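Local structure of TodX (Pseudomonas putida, 3BS0) at residues Asn346-Gln358 and Tyr373-Asp385. The protein probably carries toluene and related aromatic hydrocarbons across the outer membrane, as a beta-barrel channel of the FadL family of long-chain fatty acid transporters. Numbering follows the deposited sequence.
Sequences NDLTLRAGYSYAQ and YLKRHVTFGGEYD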
loop_
_atom_site.group_PDB
_atom_site.type_symbol
_atom_site.label_atom_id
_atom_site.label_comp_id
_atom_site.label_asym_id
_atom_site.label_seq_id
_atom_site.Cartn_x
_atom_site.Cartn_y
_atom_site.Cartn_z
ATOM N N ASN A 346 32.396 -10.906 -6.660
ATOM C CA ASN A 346 32.347 -10.322 -7.987
ATOM C C ASN A 346 30.903 -10.381 -8.486
ATOM O O ASN A 346 30.516 -9.680 -9.428
ATOM C CB ASN A 346 33.269 -11.090 -8.937
ATOM C CG ASN A 346 33.337 -10.458 -10.315
ATOM O OD1 ASN A 346 32.543 -10.778 -11.206
ATOM N ND2 ASN A 346 34.276 -9.534 -10.491
ATOM N N ASP A 347 30.102 -11.211 -7.830
ATOM C CA ASP A 347 28.713 -11.383 -8.218
ATOM C C ASP A 347 27.752 -11.482 -7.034
ATOM O O ASP A 347 26.647 -12.014 -7.159
ATOM C CB ASP A 347 28.597 -12.611 -9.132
ATOM C CG ASP A 347 29.568 -13.725 -8.750
ATOM O OD1 ASP A 347 29.937 -14.522 -9.645
ATOM O OD2 ASP A 347 29.954 -13.807 -7.559
ATOM N N LEU A 348 28.180 -10.966 -5.886
ATOM C CA LEU A 348 27.344 -10.961 -4.691
ATOM C C LEU A 348 27.397 -9.594 -4.037
ATOM O O LEU A 348 28.460 -9.120 -3.659
ATOM C CB LEU A 348 27.800 -12.008 -3.673
ATOM C CG LEU A 348 26.993 -11.992 -2.366
ATOM C CD1 LEU A 348 25.609 -12.554 -2.620
ATOM C CD2 LEU A 348 27.704 -12.800 -1.293
ATOM N N THR A 349 26.242 -8.956 -3.919
ATOM C CA THR A 349 26.165 -7.653 -3.286
ATOM C C THR A 349 25.391 -7.874 -2.006
ATOM O O THR A 349 24.682 -8.875 -1.872
ATOM C CB THR A 349 25.397 -6.639 -4.147
ATOM O OG1 THR A 349 26.116 -6.388 -5.361
ATOM C CG2 THR A 349 25.212 -5.337 -3.387
ATOM N N LEU A 350 25.547 -6.956 -1.059
ATOM C CA LEU A 350 24.840 -7.031 0.212
ATOM C C LEU A 350 24.269 -5.656 0.475
ATOM O O LEU A 350 24.982 -4.657 0.390
ATOM C CB LEU A 350 25.784 -7.452 1.333
ATOM C CG LEU A 350 26.318 -8.874 1.134
ATOM C CD1 LEU A 350 27.221 -9.246 2.291
ATOM C CD2 LEU A 350 25.159 -9.861 1.031
ATOM N N ARG A 351 22.973 -5.618 0.766
ATOM C CA ARG A 351 22.266 -4.373 1.021
ATOM C C ARG A 351 21.572 -4.390 2.374
ATOM O O ARG A 351 21.246 -5.452 2.902
ATOM C CB ARG A 351 21.223 -4.135 -0.071
ATOM C CG ARG A 351 21.807 -4.010 -1.448
ATOM C CD ARG A 351 20.739 -4.042 -2.535
ATOM N NE ARG A 351 21.343 -3.788 -3.840
ATOM C CZ ARG A 351 21.307 -4.630 -4.863
ATOM N NH1 ARG A 351 20.683 -5.794 -4.748
ATOM N NH2 ARG A 351 21.915 -4.317 -5.997
ATOM N N ALA A 352 21.354 -3.200 2.924
ATOM C CA ALA A 352 20.679 -3.052 4.208
ATOM C C ALA A 352 20.299 -1.582 4.397
ATOM O O ALA A 352 20.939 -0.698 3.837
ATOM C CB ALA A 352 21.591 -3.529 5.355
ATOM N N GLY A 353 19.253 -1.322 5.174
ATOM C CA GLY A 353 18.848 0.055 5.374
ATOM C C GLY A 353 17.862 0.299 6.501
ATOM O O GLY A 353 17.510 -0.607 7.260
ATOM N N TYR A 354 17.404 1.545 6.587
ATOM C CA TYR A 354 16.465 1.960 7.617
ATOM C C TYR A 354 15.596 3.123 7.144
ATOM O O TYR A 354 16.063 4.002 6.417
ATOM C CB TYR A 354 17.237 2.388 8.864
ATOM C CG TYR A 354 16.372 2.985 9.953
ATOM C CD1 TYR A 354 15.461 2.193 10.657
ATOM C CD2 TYR A 354 16.472 4.338 10.292
ATOM C CE1 TYR A 354 14.672 2.732 11.683
ATOM C CE2 TYR A 354 15.691 4.889 11.308
ATOM C CZ TYR A 354 14.794 4.078 12.003
ATOM O OH TYR A 354 14.030 4.600 13.024
ATOM N N SER A 355 14.332 3.127 7.561
ATOM C CA SER A 355 13.411 4.204 7.203
ATOM C C SER A 355 12.722 4.749 8.459
ATOM O O SER A 355 12.544 4.030 9.447
ATOM C CB SER A 355 12.360 3.716 6.210
ATOM O OG SER A 355 11.582 4.807 5.752
ATOM N N TYR A 356 12.328 6.018 8.412
ATOM C CA TYR A 356 11.689 6.662 9.552
ATOM C C TYR A 356 10.532 7.541 9.110
ATOM O O TYR A 356 10.719 8.502 8.366
ATOM C CB TYR A 356 12.726 7.506 10.294
ATOM C CG TYR A 356 12.367 7.882 11.714
ATOM C CD1 TYR A 356 13.343 8.388 12.573
ATOM C CD2 TYR A 356 11.068 7.729 12.207
ATOM C CE1 TYR A 356 13.042 8.730 13.890
ATOM C CE2 TYR A 356 10.755 8.070 13.524
ATOM C CZ TYR A 356 11.751 8.569 14.359
ATOM O OH TYR A 356 11.468 8.898 15.667
ATOM N N ALA A 357 9.335 7.204 9.576
ATOM C CA ALA A 357 8.130 7.954 9.239
ATOM C C ALA A 357 7.686 8.813 10.418
ATOM O O ALA A 357 8.294 8.775 11.489
ATOM C CB ALA A 357 7.015 6.993 8.847
ATOM N N GLN A 358 6.624 9.588 10.214
ATOM C CA GLN A 358 6.099 10.456 11.262
ATOM C C GLN A 358 4.745 11.030 10.868
ATOM O O GLN A 358 4.663 11.954 10.060
ATOM C CB GLN A 358 7.073 11.602 11.542
ATOM C CG GLN A 358 7.179 11.975 13.015
ATOM C CD GLN A 358 8.262 13.011 13.274
ATOM O OE1 GLN A 358 8.805 13.101 14.385
ATOM N NE2 GLN A 358 8.577 13.806 12.253
ATOM N N TYR A 373 -0.449 2.775 9.043
ATOM C CA TYR A 373 0.865 2.373 8.546
ATOM C C TYR A 373 1.897 2.415 9.663
ATOM O O TYR A 373 1.744 3.147 10.639
ATOM C CB TYR A 373 1.322 3.252 7.361
ATOM C CG TYR A 373 1.529 4.728 7.662
ATOM C CD1 TYR A 373 2.542 5.156 8.524
ATOM C CD2 TYR A 373 0.693 5.700 7.098
ATOM C CE1 TYR A 373 2.711 6.509 8.823
ATOM C CE2 TYR A 373 0.855 7.055 7.390
ATOM C CZ TYR A 373 1.863 7.452 8.255
ATOM O OH TYR A 373 2.008 8.787 8.571
ATOM N N LEU A 374 2.946 1.619 9.516
ATOM C CA LEU A 374 3.989 1.553 10.522
ATOM C C LEU A 374 5.011 2.691 10.438
ATOM O O LEU A 374 5.355 3.184 9.363
ATOM C CB LEU A 374 4.650 0.179 10.453
ATOM C CG LEU A 374 3.549 -0.866 10.651
ATOM C CD1 LEU A 374 4.076 -2.271 10.547
ATOM C CD2 LEU A 374 2.926 -0.642 12.003
ATOM N N LYS A 375 5.474 3.106 11.611
ATOM C CA LYS A 375 6.420 4.212 11.757
ATOM C C LYS A 375 7.831 3.944 11.246
ATOM O O LYS A 375 8.389 4.747 10.503
ATOM C CB LYS A 375 6.487 4.619 13.232
ATOM C CG LYS A 375 6.549 6.111 13.490
ATOM C CD LYS A 375 6.217 6.401 14.949
ATOM C CE LYS A 375 4.802 5.922 15.288
ATOM N NZ LYS A 375 4.516 5.936 16.749
ATOM N N ARG A 376 8.404 2.816 11.650
ATOM C CA ARG A 376 9.757 2.465 11.247
ATOM C C ARG A 376 9.843 1.135 10.486
ATOM O O ARG A 376 8.954 0.293 10.589
ATOM C CB ARG A 376 10.646 2.405 12.490
ATOM C CG ARG A 376 10.797 3.734 13.230
ATOM C CD ARG A 376 11.555 3.538 14.541
ATOM N NE ARG A 376 12.134 4.777 15.054
ATOM C CZ ARG A 376 12.886 4.849 16.145
ATOM N NH1 ARG A 376 13.151 3.753 16.847
ATOM N NH2 ARG A 376 13.388 6.017 16.522
ATOM N N HIS A 377 10.932 0.961 9.736
ATOM C CA HIS A 377 11.178 -0.244 8.954
ATOM C C HIS A 377 12.675 -0.525 8.910
ATOM O O HIS A 377 13.463 0.392 8.733
ATOM C CB HIS A 377 10.710 -0.045 7.515
ATOM C CG HIS A 377 9.262 0.278 7.383
ATOM N ND1 HIS A 377 8.290 -0.693 7.302
ATOM C CD2 HIS A 377 8.611 1.467 7.351
ATOM C CE1 HIS A 377 7.102 -0.118 7.230
ATOM N NE2 HIS A 377 7.268 1.192 7.259
ATOM N N VAL A 378 13.066 -1.787 9.060
ATOM C CA VAL A 378 14.477 -2.169 8.973
ATOM C C VAL A 378 14.574 -3.214 7.865
ATOM O O VAL A 378 13.971 -4.282 7.943
ATOM C CB VAL A 378 15.004 -2.791 10.270
ATOM C CG1 VAL A 378 16.499 -3.047 10.135
ATOM C CG2 VAL A 378 14.723 -1.880 11.440
ATOM N N THR A 379 15.352 -2.903 6.841
ATOM C CA THR A 379 15.481 -3.774 5.683
ATOM C C THR A 379 16.852 -4.388 5.426
ATOM O O THR A 379 17.874 -3.890 5.896
ATOM C CB THR A 379 15.070 -3.002 4.435
ATOM O OG1 THR A 379 16.008 -1.948 4.198
ATOM C CG2 THR A 379 13.726 -2.368 4.641
ATOM N N PHE A 380 16.848 -5.476 4.660
ATOM C CA PHE A 380 18.058 -6.197 4.277
ATOM C C PHE A 380 17.897 -6.620 2.828
ATOM O O PHE A 380 16.824 -7.039 2.419
ATOM C CB PHE A 380 18.249 -7.472 5.101
ATOM C CG PHE A 380 18.810 -7.254 6.469
ATOM C CD1 PHE A 380 18.193 -6.385 7.367
ATOM C CD2 PHE A 380 19.913 -7.994 6.896
ATOM C CE1 PHE A 380 18.662 -6.258 8.682
ATOM C CE2 PHE A 380 20.395 -7.882 8.202
ATOM C CZ PHE A 380 19.765 -7.010 9.100
ATOM N N GLY A 381 18.972 -6.536 2.061
ATOM C CA GLY A 381 18.901 -6.932 0.673
ATOM C C GLY A 381 20.171 -7.571 0.154
ATOM O O GLY A 381 21.261 -7.341 0.671
ATOM N N GLY A 382 20.014 -8.378 -0.885
ATOM C CA GLY A 382 21.145 -9.045 -1.482
ATOM C C GLY A 382 20.946 -9.228 -2.970
ATOM O O GLY A 382 19.815 -9.352 -3.442
ATOM N N GLU A 383 22.056 -9.223 -3.703
ATOM C CA GLU A 383 22.036 -9.408 -5.146
ATOM C C GLU A 383 23.055 -10.466 -5.519
ATOM O O GLU A 383 24.173 -10.472 -5.017
ATOM C CB GLU A 383 22.370 -8.106 -5.884
ATOM C CG GLU A 383 22.514 -8.289 -7.393
ATOM C CD GLU A 383 22.761 -6.986 -8.140
ATOM O OE1 GLU A 383 23.752 -6.293 -7.835
ATOM O OE2 GLU A 383 21.966 -6.649 -9.043
ATOM N N TYR A 384 22.645 -11.373 -6.388
ATOM C CA TYR A 384 23.521 -12.423 -6.869
ATOM C C TYR A 384 23.217 -12.523 -8.353
ATOM O O TYR A 384 22.073 -12.727 -8.751
ATOM C CB TYR A 384 23.225 -13.758 -6.164
ATOM C CG TYR A 384 24.274 -14.839 -6.388
ATOM C CD1 TYR A 384 24.333 -15.961 -5.558
ATOM C CD2 TYR A 384 25.225 -14.725 -7.407
ATOM C CE1 TYR A 384 25.320 -16.938 -5.733
ATOM C CE2 TYR A 384 26.212 -15.694 -7.590
ATOM C CZ TYR A 384 26.257 -16.797 -6.749
ATOM O OH TYR A 384 27.249 -17.745 -6.915
ATOM N N ASP A 385 24.231 -12.341 -9.180
ATOM C CA ASP A 385 24.020 -12.432 -10.610
ATOM C C ASP A 385 24.922 -13.490 -11.218
ATOM O O ASP A 385 26.144 -13.431 -11.091
ATOM C CB ASP A 385 24.244 -11.068 -11.263
ATOM C CG ASP A 385 25.357 -10.289 -10.617
ATOM O OD1 ASP A 385 25.297 -9.041 -10.659
ATOM O OD2 ASP A 385 26.285 -10.921 -10.077
#
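Tyr356 receives the guanidinium of Arg376 over one face of its ring, a cation-pi contact with Arg376 CZ 4.7 Å from the ring centroid. The two planes stand 80° apart, so the cation meets the ring with its edge, NE set toward the rim. Tyr354 OH lies over the same face of Tyr356, and it also sits over a face of the guanidinium, 2.8 Å from Arg376 NE, although the angle is too poor for a hydrogen bond. With CG anti to the backbone N (chi1 174°), the Tyr354 ring lies toward strand 376-385, with Val378 CG2 at its edge, 4.2 Å from CD1. A serine in place of Tyr354 would probably leave one side of the Arg376 chain without its neighbour and the guanidinium freer to swing off the Tyr356 ring.

The opposite surface of the same strand pair is polar. There the Arg351 guanidinium has Thr349 CG2 over one face and Glu383 OE2 at its edge, in plane. Its NH2 makes a salt bridge to Glu383 OE1 at 3.3 Å, whose hydrogen bond is weak, and Thr349 OG1 makes a second weak bond to that oxygen. Side chains alternate as in any beta strand; what suits a transmembrane barrel is that the face with Tyr354, Tyr356 and Phe380 is largely apolar and aromatic, consistent with the membrane side, and the other, toward the lumen, polar.

Antiparallel pairing holds the two faces in step from Leu348–Tyr384 to Tyr356–Arg376, the strand axes running at 165°; Ser355 N donates to His377 O at 3.1 Å. Strands 333-343 and 390-405 continue the barrel wall beyond 348-356 and 376-385 respectively. On the inner side, Arg351 touches helix 11-15, while Thr379 OG1 accepts a hydrogen bond from Gly17 N just past that helix, tying the N-terminal segment to the wall.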